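Side-chain contacts in odorant binding protein (AGAP007287-PA) (Anopheles gambiae, PDB 3PM2), which binds hydrophobic odorants such as indole, menthol and decanal and is thought to carry them through the aqueous fluid around olfactory sensory dendrites: residues 108-111 and 112-116; 148-151 and 152-155. One frame throughout, in Å; residues are numbered along the deposited sequence.

Contact 1 of 2, residues 108-111 and 112-116. Unlike the reference sequence in segment 108-111: Ser109 (reference Thr).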
ATOM      1  N   ASP A 108     -14.830  -1.222   0.606  1.00 14.64           N
ATOM      2  CA  ASP A 108     -16.278  -1.077   0.461  1.00 15.26           C
ATOM      3  C   ASP A 108     -16.884  -0.380   1.680  1.00 19.89           C
ATOM      4  O   ASP A 108     -17.792   0.419   1.508  1.00 20.58           O
ATOM      5  CB  ASP A 108     -16.930  -2.447   0.243  1.00 18.35           C
ATOM      6  CG  ASP A 108     -18.446  -2.394   0.211  1.00 32.49           C
ATOM      7  OD1 ASP A 108     -18.998  -1.828  -0.756  1.00 34.12           O
ATOM      8  OD2 ASP A 108     -19.075  -2.845   1.194  1.00 39.57           O
ATOM      9  N   SER A 109     -16.367  -0.663   2.899  1.00 17.40           N
ATOM     10  CA  SER A 109     -16.906  -0.063   4.137  1.00 18.13           C
ATOM     11  C   SER A 109     -16.686   1.449   4.214  1.00 22.35           C
ATOM     12  O   SER A 109     -17.442   2.124   4.901  1.00 23.72           O
ATOM     13  CB  SER A 109     -16.280  -0.733   5.362  1.00 20.76           C
ATOM     14  OG  SER A 109     -14.886  -0.482   5.424  1.00 22.67           O
ATOM     15  N   ILE A 110     -15.675   1.969   3.500  1.00 17.61           N
ATOM     16  CA  ILE A 110     -15.358   3.395   3.462  1.00 17.72           C
ATOM     17  C   ILE A 110     -15.579   4.025   2.076  1.00 21.41           C
ATOM     18  O   ILE A 110     -15.034   5.099   1.803  1.00 21.05           O
ATOM     19  CB  ILE A 110     -13.964   3.712   4.081  1.00 21.21           C
ATOM     20  CG1 ILE A 110     -12.814   2.982   3.313  1.00 20.40           C
ATOM     21  CG2 ILE A 110     -13.942   3.383   5.605  1.00 23.71           C
ATOM     22  CD1 ILE A 110     -11.437   3.475   3.640  1.00 19.92           C
ATOM     23  N   LYS A 111     -16.439   3.403   1.239  1.00 18.71           N
ATOM     24  CA  LYS A 111     -16.826   3.879  -0.091  1.00 18.67           C
ATOM     25  C   LYS A 111     -17.129   5.382  -0.089  1.00 20.28           C
ATOM     26  O   LYS A 111     -16.630   6.085  -0.943  1.00 19.73           O
ATOM     27  CB  LYS A 111     -18.087   3.139  -0.572  1.00 23.00           C
ATOM     28  CG  LYS A 111     -17.857   2.173  -1.707  1.00 50.31           C
ATOM     29  CD  LYS A 111     -19.163   1.513  -2.159  1.00 61.67           C
ATOM     30  CE  LYS A 111     -18.945   0.548  -3.306  1.00 76.01           C
ATOM     31  NZ  LYS A 111     -18.657   1.247  -4.591  1.00 84.46           N
ATOM     32  N   ASP A 112     -17.944   5.882   0.852  1.00 17.75           N
ATOM     33  CA  ASP A 112     -18.295   7.309   0.848  1.00 17.18           C
ATOM     34  C   ASP A 112     -17.106   8.250   1.030  1.00 20.40           C
ATOM     35  O   ASP A 112     -16.972   9.233   0.284  1.00 19.28           O
ATOM     36  CB  ASP A 112     -19.447   7.587   1.810  1.00 20.76           C
ATOM     37  CG  ASP A 112     -20.752   6.943   1.333  1.00 47.37           C
ATOM     38  OD1 ASP A 112     -20.913   6.749   0.096  1.00 48.83           O
ATOM     39  OD2 ASP A 112     -21.611   6.649   2.182  1.00 61.80           O
ATOM     40  N   GLU A 113     -16.216   7.912   1.963  1.00 16.50           N
ATOM     41  CA  GLU A 113     -14.990   8.674   2.227  1.00 15.80           C
ATOM     42  C   GLU A 113     -14.061   8.622   1.010  1.00 17.08           C
ATOM     43  O   GLU A 113     -13.537   9.658   0.594  1.00 14.78           O
ATOM     44  CB  GLU A 113     -14.304   8.099   3.449  1.00 16.93           C
ATOM     45  CG  GLU A 113     -13.020   8.812   3.812  1.00 24.96           C
ATOM     46  CD  GLU A 113     -12.357   8.150   4.993  1.00 39.12           C
ATOM     47  OE1 GLU A 113     -11.410   7.359   4.786  1.00 29.79           O
ATOM     48  OE2 GLU A 113     -12.832   8.372   6.128  1.00 33.31           O
ATOM     49  N   ILE A 114     -13.909   7.421   0.407  1.00 14.99           N
ATOM     50  CA  ILE A 114     -13.087   7.267  -0.806  1.00 14.83           C
ATOM     51  C   ILE A 114     -13.655   8.146  -1.936  1.00 16.60           C
ATOM     52  O   ILE A 114     -12.908   8.881  -2.569  1.00 15.30           O
ATOM     53  CB  ILE A 114     -12.996   5.768  -1.203  1.00 17.22           C
ATOM     54  CG1 ILE A 114     -12.114   4.989  -0.181  1.00 16.53           C
ATOM     55  CG2 ILE A 114     -12.459   5.609  -2.650  1.00 17.35           C
ATOM     56  CD1 ILE A 114     -12.113   3.413  -0.332  1.00 16.90           C
ATOM     57  N   GLU A 115     -14.975   8.063  -2.181  1.00 16.05           N
ATOM     58  CA  GLU A 115     -15.634   8.867  -3.194  1.00 16.56           C
ATOM     59  C   GLU A 115     -15.512  10.376  -2.986  1.00 20.59           C
ATOM     60  O   GLU A 115     -15.303  11.114  -3.948  1.00 19.68           O
ATOM     61  CB  GLU A 115     -17.078   8.417  -3.401  1.00 18.85           C
ATOM     62  CG  GLU A 115     -17.160   7.092  -4.151  1.00 30.35           C
ATOM     63  CD  GLU A 115     -16.213   6.924  -5.331  1.00 61.17           C
ATOM     64  OE1 GLU A 115     -16.272   7.743  -6.280  1.00 49.20           O
ATOM     65  OE2 GLU A 115     -15.387   5.984  -5.289  1.00 57.91           O
ATOM     66  N   ALA A 116     -15.562  10.826  -1.732  1.00 17.22           N
ATOM     67  CA  ALA A 116     -15.395  12.238  -1.394  1.00 15.43           C
ATOM     68  C   ALA A 116     -13.954  12.674  -1.635  1.00 17.38           C
ATOM     69  O   ALA A 116     -13.726  13.753  -2.187  1.00 16.19           O
ATOM     70  CB  ALA A 116     -15.788  12.473   0.038  1.00 15.80           C
TER
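Ile110 and Ile114 meet at the first turn of helix 111-118, where Ile110 holds the N-cap position. This is a tight junction between two helices: helix 92-109 has just ended, Ile110 is the first residue to leave helical geometry, and the chain turns straight into the next helix. The two isoleucine side chains run across each other at about a right angle. Contact is made by the CG1 branches, with Ile110 CG1 lying 3.7 Å from Ile114 CD1 and the methyl of Ile110, CD1, 4.0 Å from the same Ile114 CD1. Ile110 can do this because its CG1 sits between the backbone N and the carbonyl carbon (chi1 60°), which turns the longer branch to meet Ile114. Ile114 is the buried member of the pair; beyond Ile110 it packs on His131 and Pro132 and on Ile133 and Thr136 of helix 133-147, and thus lies between Ile110 and the start of that helix.

The backbone fixes the spacing. Ile114 N donates to Ile110 O at 2.9 Å and Glu115 N to Lys111 O at 2.9 Å, both nearly straight i to i+4 helical bonds. Glu115 CB and CG also lie against Lys111 O, CG being placed there by a chi1 of -73° that sets it beside the backbone N, and its OE2 makes a weak hydrogen bond with His131. Lys111 NZ stays 5.8 Å from Glu115 OE2, so their opposite charges could attract each other only at a distance, and Lys71 brings a like charge close to this lysine. On the other flank Glu113 is stretched out past CG and passes Ile110 obliquely, its carboxylate oxygen OE1 coming to 4.0 Å from Ile110 CD1.

Contact 2 of 2, residues 148-151 and 152-155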
ATOM      1  N   GLU A 148       1.167 -10.760   8.525  1.00 16.93           N
ATOM      2  CA  GLU A 148       0.789 -12.174   8.480  1.00 16.00           C
ATOM      3  C   GLU A 148       1.980 -13.108   8.255  1.00 20.24           C
ATOM      4  O   GLU A 148       1.828 -14.333   8.273  1.00 21.20           O
ATOM      5  CB  GLU A 148      -0.273 -12.410   7.398  1.00 18.00           C
ATOM      6  CG  GLU A 148      -1.626 -11.788   7.685  1.00 24.52           C
ATOM      7  CD  GLU A 148      -2.397 -12.365   8.846  1.00 34.55           C
ATOM      8  OE1 GLU A 148      -1.978 -13.404   9.402  1.00 34.47           O
ATOM      9  OE2 GLU A 148      -3.424 -11.758   9.211  1.00 40.79           O
ATOM     10  N   CYS A 149       3.152 -12.539   8.027  1.00 17.23           N
ATOM     11  CA  CYS A 149       4.363 -13.332   7.805  1.00 18.80           C
ATOM     12  C   CYS A 149       4.560 -14.420   8.889  1.00 20.23           C
ATOM     13  O   CYS A 149       4.592 -14.077  10.068  1.00 18.28           O
ATOM     14  CB  CYS A 149       5.589 -12.433   7.702  1.00 20.66           C
ATOM     15  SG  CYS A 149       7.095 -13.314   7.194  1.00 25.66           S
ATOM     16  N   PRO A 150       4.640 -15.720   8.521  1.00 18.70           N
ATOM     17  CA  PRO A 150       4.909 -16.766   9.543  1.00 17.86           C
ATOM     18  C   PRO A 150       6.211 -16.466  10.292  1.00 19.34           C
ATOM     19  O   PRO A 150       7.174 -16.033   9.666  1.00 18.30           O
ATOM     20  CB  PRO A 150       5.080 -18.045   8.708  1.00 19.84           C
ATOM     21  CG  PRO A 150       4.342 -17.756   7.412  1.00 24.76           C
ATOM     22  CD  PRO A 150       4.589 -16.300   7.161  1.00 20.29           C
ATOM     23  N   ALA A 151       6.256 -16.704  11.619  1.00 18.88           N
ATOM     24  CA  ALA A 151       7.451 -16.424  12.442  1.00 20.01           C
ATOM     25  C   ALA A 151       8.699 -17.118  11.855  1.00 22.57           C
ATOM     26  O   ALA A 151       9.772 -16.536  11.871  1.00 21.09           O
ATOM     27  CB  ALA A 151       7.232 -16.894  13.869  1.00 21.07           C
ATOM     28  N   LYS A 152       8.523 -18.298  11.243  1.00 18.67           N
ATOM     29  CA  LYS A 152       9.631 -19.064  10.645  1.00 17.94           C
ATOM     30  C   LYS A 152      10.266 -18.330   9.441  1.00 21.42           C
ATOM     31  O   LYS A 152      11.383 -18.669   9.055  1.00 20.26           O
ATOM     32  CB  LYS A 152       9.216 -20.511  10.294  1.00 18.67           C
ATOM     33  CG  LYS A 152       8.183 -20.651   9.177  1.00 23.04           C
ATOM     34  CD  LYS A 152       7.950 -22.102   8.791  1.00 22.43           C
ATOM     35  CE  LYS A 152       7.117 -22.207   7.530  1.00 23.58           C
ATOM     36  NZ  LYS A 152       6.817 -23.617   7.163  1.00 26.41           N
ATOM     37  N   LEU A 153       9.530 -17.352   8.840  1.00 17.83           N
ATOM     38  CA  LEU A 153       9.958 -16.569   7.675  1.00 17.71           C
ATOM     39  C   LEU A 153      10.262 -15.120   8.016  1.00 21.63           C
ATOM     40  O   LEU A 153      10.580 -14.334   7.121  1.00 22.40           O
ATOM     41  CB  LEU A 153       8.883 -16.651   6.554  1.00 18.16           C
ATOM     42  CG  LEU A 153       8.660 -18.056   5.978  1.00 22.42           C
ATOM     43  CD1 LEU A 153       7.405 -18.110   5.156  1.00 23.50           C
ATOM     44  CD2 LEU A 153       9.865 -18.522   5.165  1.00 22.37           C
ATOM     45  N   PHE A 154      10.171 -14.768   9.303  1.00 17.66           N
ATOM     46  CA  PHE A 154      10.350 -13.402   9.775  1.00 17.55           C
ATOM     47  C   PHE A 154      11.637 -13.286  10.547  1.00 22.07           C
ATOM     48  O   PHE A 154      11.899 -14.097  11.440  1.00 22.99           O
ATOM     49  CB  PHE A 154       9.157 -12.973  10.654  1.00 18.95           C
ATOM     50  CG  PHE A 154       9.046 -11.477  10.877  1.00 20.79           C
ATOM     51  CD1 PHE A 154       8.284 -10.685  10.027  1.00 23.50           C
ATOM     52  CD2 PHE A 154       9.668 -10.872  11.964  1.00 23.86           C
ATOM     53  CE1 PHE A 154       8.185  -9.303  10.236  1.00 24.82           C
ATOM     54  CE2 PHE A 154       9.551  -9.492  12.185  1.00 26.17           C
ATOM     55  CZ  PHE A 154       8.820  -8.719  11.312  1.00 23.81           C
ATOM     56  N   THR A 155      12.411 -12.234  10.262  1.00 19.79           N
ATOM     57  CA  THR A 155      13.687 -12.016  10.963  1.00 19.53           C
ATOM     58  C   THR A 155      13.353 -11.420  12.342  1.00 24.11           C
ATOM     59  O   THR A 155      12.838 -10.306  12.416  1.00 23.52           O
ATOM     60  CB  THR A 155      14.599 -11.108  10.113  1.00 25.77           C
ATOM     61  OG1 THR A 155      14.771 -11.678   8.812  1.00 27.36           O
ATOM     62  CG2 THR A 155      15.952 -10.871  10.748  1.00 24.56           C
TER
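Cys149 lies at the edge of the Phe154 ring, across a tight 3-10 turn in the loop between helices 133-147 and 158-167. Two backbone bonds close the turn. Leu153 N donates to Pro150 O at 2.8 Å, and Phe154 N donates to Ala151 O at 3.1 Å. Both are i to i+3 bonds, and in both the donor sits well above the carbonyl plane, 68° out of it for Phe154 N, so that neither lies on a carbonyl lone pair.

Side chains fill in around this frame. With Cys149 SG swung opposite its own backbone N (chi1 -172°), the sulfur comes beside Leu153, 3.8 Å from Leu153 CB, and beside the Phe154 ring. It approaches that ring almost in the ring plane, 5.4 Å from SG to the Phe154 centroid, while Cys149 CB lies 4.0 Å from Phe154 CD1. Pro150 presents its ring to Leu153, the two passing at a slant with Pro150 CG 3.8 Å from Leu153 CD1.

The polar ends find partners beyond the turn. Lys152 NZ is satisfied by a salt bridge to Glu91, and Thr155 OG1 by a hydrogen bond to the carbonyl of Glu17. Phe154 also makes an edge-to-face stack with Phe146, and Trp92 touches Cys149 and Leu153.

Since Cys149 is joined to Cys19 by a disulfide, its sulfur is no thiol donor here: its dealings with leucine and phenylalanine are van der Waals and sulfur-aromatic. The two backbone bonds close the turn, and the disulfide fastens the residue leading into it to Cys19.

Overall arrangement
Both contacts are local and lie at the surface, on opposite sides of the chain's centre, with centres 33 Å apart and nearest atoms about 17 Å apart. Neither is core, although contact 1 includes one buried residue and contact 2 none. They share no segment, yet helices 92-109 and 133-147 relate to both: contact 1 spans the end of the first and the start of helix 111-118 and packs on the second, while contact 2 follows the second and touches the first. Their chemistry differs with place. The helix junction relies on i to i+4 bonds and aliphatic packing, the connecting loop on i to i+3 bonds, a disulfide cysteine and an aromatic ring.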